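Local coordinates for protein angiotensin-converting enzyme (Anopheles gambiae, PDB 6S1Y) that probably acts as a zinc-dependent peptidase of the angiotensin-converting enzyme family, trimming small peptides in the mosquito, at residues H222-Y227 with Q581-E586; R215-Q220 with A571-F576. All coordinates share one frame; numbering follows the deposited sequence.

Contact 1 (H222-Y227 with Q581-E586); sequences HAYVRY and QWLLEE
Tyr224 meets Trp582, Leu583 and Glu586 where two helices of the largely helical angiotensin-converting enzyme fold cross, and it illustrates how one aromatic residue can carry an interhelical contact. The axes of the two short segments pass 10.3 Å apart, with their N-to-C directions diverging by 53°. Just before the tyrosine, Ala223 meets Asn587, just beyond the 581-586 segment; the contact with 581-586 itself rests on Tyr224.

With CG anti to the backbone N (chi1 -172°), the tyrosine ring extends from helix 203-233 toward its partners. At the base of the side chain, CB rests against CD2 of Leu583 at 3.7 Å, the leucine crossing at roughly a right angle. Farther out, the six-membered ring of Trp582 presents its edge to one face of the tyrosine, an offset edge-to-face pair with planes at 66° and centroids 5.6 Å apart. Pro266, from a loop, touches both aromatic residues. Glu586 approaches obliquely, its CG lying 3.8 Å from Tyr224 CE1. The bend in the glutamate chain at chi2 carries its carboxylate toward a water in the plane of the tyrosine ring. That water lies 2.5 Å from Tyr224 OH and donates to Glu586 OE1 over 2.7 Å, so the phenol and the acid are linked indirectly.

Three residues on, Tyr227 packs on Leu590, and its N makes the regular helical bond to Ala223 O at 3.1 Å.

Contact 2 (R215-Q220 with A571-F576); sequences RPLYEQ and AILEYF
Leu217 and Leu573 both place CG beside the backbone N, anti to the carbonyl carbon, but their second torsions differ. In Leu573 chi2 is 173°, in the usual extended arrangement, whereas in Leu217 it is 84°, a less common setting for leucine. The result shows how a pair of branched side chains can join two helices through very few atoms. The two chains cross at about a right angle, and CD2 of Leu573 sits against the fork of Leu217, 3.7 Å from CD1 and the same distance from CD2. One methyl is thus held by two.

Phe576 flanks this pair and contributes mainly backbone. Its O approaches Leu217 CD2 at 4.5 Å, a loose van der Waals neighbour, and the CA atoms of these residues are 8.2 Å apart. The ring heads away from the contact: one of its faces is covered by Tyr575, whose CD1 lies 3.6 Å above the ring plane and over its centre. Beyond, Ala424 and Leu429 of helix 414-429 receive the phenylalanine, while Tyr580 of helix 577-590 packs on Leu217.

The first helix is kinked where the N atoms of Pro216, which has no N-H, and Leu217 make no bond to the turn before. An ion pair spans the bend along one side, Arg215 NH2 to Glu219 OE2 at 2.8 Å, although as a hydrogen bond it is weak in angle.

The arrangement is apolar packing between helices, Leu573 coming from the last turn of helix 570-575 and Phe576 forming the one-residue junction to helix 577-590 as its N-cap, within the helix-rich fold of the angiotensin-converting enzyme family.

In the fold
Helix 203-233 is common to both contacts. Contact 2 uses residues 215-220 and contact 1 the following 222-227, and their partners also come in succession, 571-576 and then 581-586, on two consecutive helices some 350 residues later. The segments alternate along the chain, so one long helix meets a neighbouring pair of helices in the same order. The two centres lie about 12 Å apart, and Gln220 bridges them, its CD packing against Leu584 CD2 at 3.7 Å. Both contacts fall on the same side of the chain's centre, and together they join the last two helices of the chain to the long helix 203-233 of this zinc peptidase.

Contact 1 (H222-Y227 with Q581-E586)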
# COMPACT_ATOMS: atom_id res chain seq x y z
N HIS A 222 -3.11 -11.44 17.39
CA HIS A 222 -1.80 -12.07 17.41
C HIS A 222 -1.77 -13.27 18.34
O HIS A 222 -1.21 -14.32 18.00
CB HIS A 222 -0.77 -11.04 17.86
CG HIS A 222 0.60 -11.60 18.08
ND1 HIS A 222 0.91 -12.40 19.15
CD2 HIS A 222 1.74 -11.47 17.36
CE1 HIS A 222 2.17 -12.76 19.07
NE2 HIS A 222 2.70 -12.20 18.00
N ALA A 223 -2.38 -13.15 19.52
CA ALA A 223 -2.32 -14.25 20.49
C ALA A 223 -3.12 -15.46 20.01
O ALA A 223 -2.72 -16.60 20.23
CB ALA A 223 -2.83 -13.77 21.84
N TYR A 224 -4.26 -15.22 19.36
CA TYR A 224 -5.05 -16.34 18.85
C TYR A 224 -4.33 -17.04 17.71
O TYR A 224 -4.22 -18.27 17.68
CB TYR A 224 -6.42 -15.86 18.42
CG TYR A 224 -7.35 -17.00 18.05
CD1 TYR A 224 -8.04 -17.68 19.04
CD2 TYR A 224 -7.48 -17.43 16.74
CE1 TYR A 224 -8.86 -18.75 18.73
CE2 TYR A 224 -8.34 -18.50 16.40
CZ TYR A 224 -9.02 -19.15 17.41
OH TYR A 224 -9.84 -20.20 17.11
N VAL A 225 -3.80 -16.27 16.76
CA VAL A 225 -3.07 -16.87 15.63
C VAL A 225 -1.91 -17.71 16.14
O VAL A 225 -1.71 -18.85 15.71
CB VAL A 225 -2.59 -15.77 14.66
CG1 VAL A 225 -1.69 -16.34 13.57
CG2 VAL A 225 -3.79 -15.07 14.03
N ARG A 226 -1.13 -17.17 17.07
CA ARG A 226 -0.00 -17.92 17.61
C ARG A 226 -0.46 -19.21 18.27
O ARG A 226 0.16 -20.26 18.09
CB ARG A 226 0.77 -17.04 18.59
CG ARG A 226 1.88 -17.76 19.39
CD ARG A 226 2.70 -16.78 20.22
NE ARG A 226 1.94 -16.15 21.28
CZ ARG A 226 2.42 -15.17 22.06
NH1 ARG A 226 3.64 -14.74 21.88
NH2 ARG A 226 1.65 -14.63 23.01
N TYR A 227 -1.56 -19.16 19.03
CA TYR A 227 -2.07 -20.37 19.64
C TYR A 227 -2.42 -21.42 18.59
O TYR A 227 -2.08 -22.60 18.74
CB TYR A 227 -3.28 -20.02 20.51
CG TYR A 227 -4.01 -21.23 21.03
CD1 TYR A 227 -5.04 -21.83 20.29
CD2 TYR A 227 -3.70 -21.75 22.26
CE1 TYR A 227 -5.70 -22.95 20.77
CE2 TYR A 227 -4.35 -22.85 22.76
CZ TYR A 227 -5.34 -23.44 22.02
OH TYR A 227 -5.95 -24.53 22.55
N GLN A 581 -14.17 -8.45 21.05
CA GLN A 581 -14.87 -9.02 22.20
C GLN A 581 -14.76 -10.54 22.18
O GLN A 581 -14.59 -11.17 23.23
CB GLN A 581 -16.33 -8.60 22.22
CG GLN A 581 -16.57 -7.11 22.27
CD GLN A 581 -15.90 -6.43 23.48
OE1 GLN A 581 -15.83 -6.99 24.58
NE2 GLN A 581 -15.39 -5.22 23.26
N TRP A 582 -14.83 -11.15 21.00
CA TRP A 582 -14.76 -12.60 20.94
C TRP A 582 -13.37 -13.10 21.31
O TRP A 582 -13.24 -14.06 22.08
CB TRP A 582 -15.16 -13.09 19.55
CG TRP A 582 -15.28 -14.56 19.48
CD1 TRP A 582 -16.37 -15.31 19.82
CD2 TRP A 582 -14.27 -15.48 19.07
NE1 TRP A 582 -16.11 -16.64 19.62
CE2 TRP A 582 -14.82 -16.77 19.18
CE3 TRP A 582 -12.97 -15.34 18.62
CZ2 TRP A 582 -14.09 -17.91 18.84
CZ3 TRP A 582 -12.26 -16.47 18.27
CH2 TRP A 582 -12.83 -17.74 18.38
N LEU A 583 -12.33 -12.43 20.84
CA LEU A 583 -10.97 -12.85 21.14
C LEU A 583 -10.66 -12.72 22.63
O LEU A 583 -10.03 -13.61 23.21
CB LEU A 583 -9.98 -12.03 20.33
CG LEU A 583 -9.98 -12.25 18.81
CD1 LEU A 583 -9.17 -11.15 18.12
CD2 LEU A 583 -9.42 -13.62 18.48
N LEU A 584 -11.08 -11.61 23.26
CA LEU A 584 -10.82 -11.42 24.69
C LEU A 584 -11.29 -12.63 25.48
O LEU A 584 -10.59 -13.13 26.37
CB LEU A 584 -11.54 -10.17 25.21
CG LEU A 584 -10.86 -8.84 24.95
CD1 LEU A 584 -11.82 -7.67 25.22
CD2 LEU A 584 -9.61 -8.72 25.79
N GLU A 585 -12.50 -13.10 25.19
CA GLU A 585 -13.05 -14.25 25.91
C GLU A 585 -12.40 -15.55 25.47
O GLU A 585 -12.08 -16.40 26.32
CB GLU A 585 -14.57 -14.30 25.72
CG GLU A 585 -15.27 -15.41 26.51
CD GLU A 585 -15.00 -15.33 28.02
OE1 GLU A 585 -15.05 -16.40 28.67
OE2 GLU A 585 -14.76 -14.21 28.55
N GLU A 586 -12.16 -15.73 24.16
CA GLU A 586 -11.66 -17.02 23.68
C GLU A 586 -10.21 -17.24 24.09
O GLU A 586 -9.83 -18.36 24.46
CB GLU A 586 -11.83 -17.12 22.16
CG GLU A 586 -11.43 -18.46 21.55
CD GLU A 586 -12.42 -19.59 21.80
OE1 GLU A 586 -12.13 -20.70 21.30
OE2 GLU A 586 -13.49 -19.39 22.44
O HOH W 1 -10.91 -21.36 19.00

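Contact 2 (R215-Q220 with A571-F576)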
# COMPACT_ATOMS: atom_id res chain seq x y z
N ARG A 215 -3.39 -1.35 19.42
CA ARG A 215 -2.54 -2.38 20.03
C ARG A 215 -3.32 -3.43 20.82
O ARG A 215 -3.04 -4.63 20.63
CB ARG A 215 -1.48 -1.71 20.91
CG ARG A 215 -0.49 -2.68 21.55
CD ARG A 215 0.37 -2.02 22.68
NE ARG A 215 -0.47 -1.33 23.65
CZ ARG A 215 -1.21 -1.95 24.58
NH1 ARG A 215 -1.96 -1.25 25.41
NH2 ARG A 215 -1.19 -3.27 24.68
N PRO A 216 -4.28 -3.09 21.68
CA PRO A 216 -4.92 -4.16 22.46
C PRO A 216 -5.64 -5.15 21.58
O PRO A 216 -5.63 -6.36 21.84
CB PRO A 216 -5.88 -3.40 23.40
CG PRO A 216 -5.36 -2.00 23.42
CD PRO A 216 -4.82 -1.77 22.03
N LEU A 217 -6.28 -4.65 20.53
CA LEU A 217 -6.97 -5.54 19.60
C LEU A 217 -5.95 -6.37 18.82
O LEU A 217 -6.07 -7.60 18.73
CB LEU A 217 -7.88 -4.70 18.68
CG LEU A 217 -8.73 -3.71 19.54
CD1 LEU A 217 -8.03 -2.38 19.91
CD2 LEU A 217 -10.08 -3.40 18.91
N TYR A 218 -4.91 -5.72 18.29
CA TYR A 218 -3.90 -6.46 17.58
C TYR A 218 -3.26 -7.54 18.47
O TYR A 218 -2.96 -8.64 18.00
CB TYR A 218 -2.83 -5.53 17.03
CG TYR A 218 -1.71 -6.32 16.39
CD1 TYR A 218 -1.90 -6.93 15.17
CD2 TYR A 218 -0.47 -6.50 17.02
CE1 TYR A 218 -0.92 -7.68 14.57
CE2 TYR A 218 0.54 -7.24 16.42
CZ TYR A 218 0.29 -7.83 15.17
OH TYR A 218 1.24 -8.59 14.53
N GLU A 219 -3.06 -7.25 19.76
CA GLU A 219 -2.39 -8.25 20.59
C GLU A 219 -3.30 -9.44 20.88
O GLU A 219 -2.82 -10.58 20.94
CB GLU A 219 -1.84 -7.60 21.87
CG GLU A 219 -0.67 -6.64 21.52
CD GLU A 219 0.04 -5.99 22.72
OE1 GLU A 219 1.21 -5.61 22.51
OE2 GLU A 219 -0.55 -5.86 23.82
N GLN A 220 -4.60 -9.22 21.03
CA GLN A 220 -5.50 -10.36 21.16
C GLN A 220 -5.50 -11.22 19.90
O GLN A 220 -5.51 -12.45 19.99
CB GLN A 220 -6.92 -9.86 21.48
CG GLN A 220 -7.04 -9.18 22.85
CD GLN A 220 -6.72 -10.13 23.99
OE1 GLN A 220 -7.18 -11.27 24.01
NE2 GLN A 220 -5.92 -9.65 24.95
N ALA A 571 -13.77 4.60 13.53
CA ALA A 571 -14.46 3.75 12.57
C ALA A 571 -13.87 2.34 12.56
O ALA A 571 -14.61 1.35 12.62
CB ALA A 571 -14.38 4.36 11.16
N ILE A 572 -12.55 2.23 12.51
CA ILE A 572 -11.93 0.90 12.41
C ILE A 572 -12.04 0.14 13.72
O ILE A 572 -12.21 -1.08 13.71
CB ILE A 572 -10.47 1.01 11.94
CG1 ILE A 572 -9.92 -0.39 11.66
CG2 ILE A 572 -9.59 1.71 12.95
CD1 ILE A 572 -8.47 -0.42 11.18
N LEU A 573 -11.99 0.82 14.87
CA LEU A 573 -12.25 0.12 16.13
C LEU A 573 -13.69 -0.37 16.23
O LEU A 573 -13.93 -1.45 16.78
CB LEU A 573 -11.93 1.03 17.33
CG LEU A 573 -10.45 1.37 17.47
CD1 LEU A 573 -10.22 2.42 18.58
CD2 LEU A 573 -9.66 0.11 17.75
N GLU A 574 -14.65 0.38 15.68
CA GLU A 574 -16.03 -0.11 15.64
C GLU A 574 -16.14 -1.33 14.73
O GLU A 574 -16.85 -2.29 15.05
CB GLU A 574 -16.98 1.00 15.15
CG GLU A 574 -18.47 0.58 15.08
CD GLU A 574 -19.40 1.65 14.48
OE1 GLU A 574 -18.97 2.82 14.30
OE2 GLU A 574 -20.57 1.31 14.18
N TYR A 575 -15.46 -1.28 13.58
CA TYR A 575 -15.55 -2.38 12.62
C TYR A 575 -15.11 -3.69 13.25
O TYR A 575 -15.76 -4.73 13.06
CB TYR A 575 -14.67 -2.04 11.40
CG TYR A 575 -14.73 -3.03 10.26
CD1 TYR A 575 -13.91 -4.15 10.25
CD2 TYR A 575 -15.57 -2.82 9.18
CE1 TYR A 575 -13.94 -5.06 9.21
CE2 TYR A 575 -15.62 -3.73 8.12
CZ TYR A 575 -14.79 -4.85 8.14
OH TYR A 575 -14.81 -5.76 7.13
N PHE A 576 -14.01 -3.65 14.00
CA PHE A 576 -13.44 -4.82 14.64
C PHE A 576 -13.85 -4.99 16.10
O PHE A 576 -13.22 -5.77 16.82
CB PHE A 576 -11.91 -4.79 14.57
CG PHE A 576 -11.38 -5.01 13.20
CD1 PHE A 576 -11.52 -6.23 12.59
CD2 PHE A 576 -10.78 -3.98 12.50
CE1 PHE A 576 -11.06 -6.42 11.31
CE2 PHE A 576 -10.32 -4.17 11.21
CZ PHE A 576 -10.45 -5.38 10.63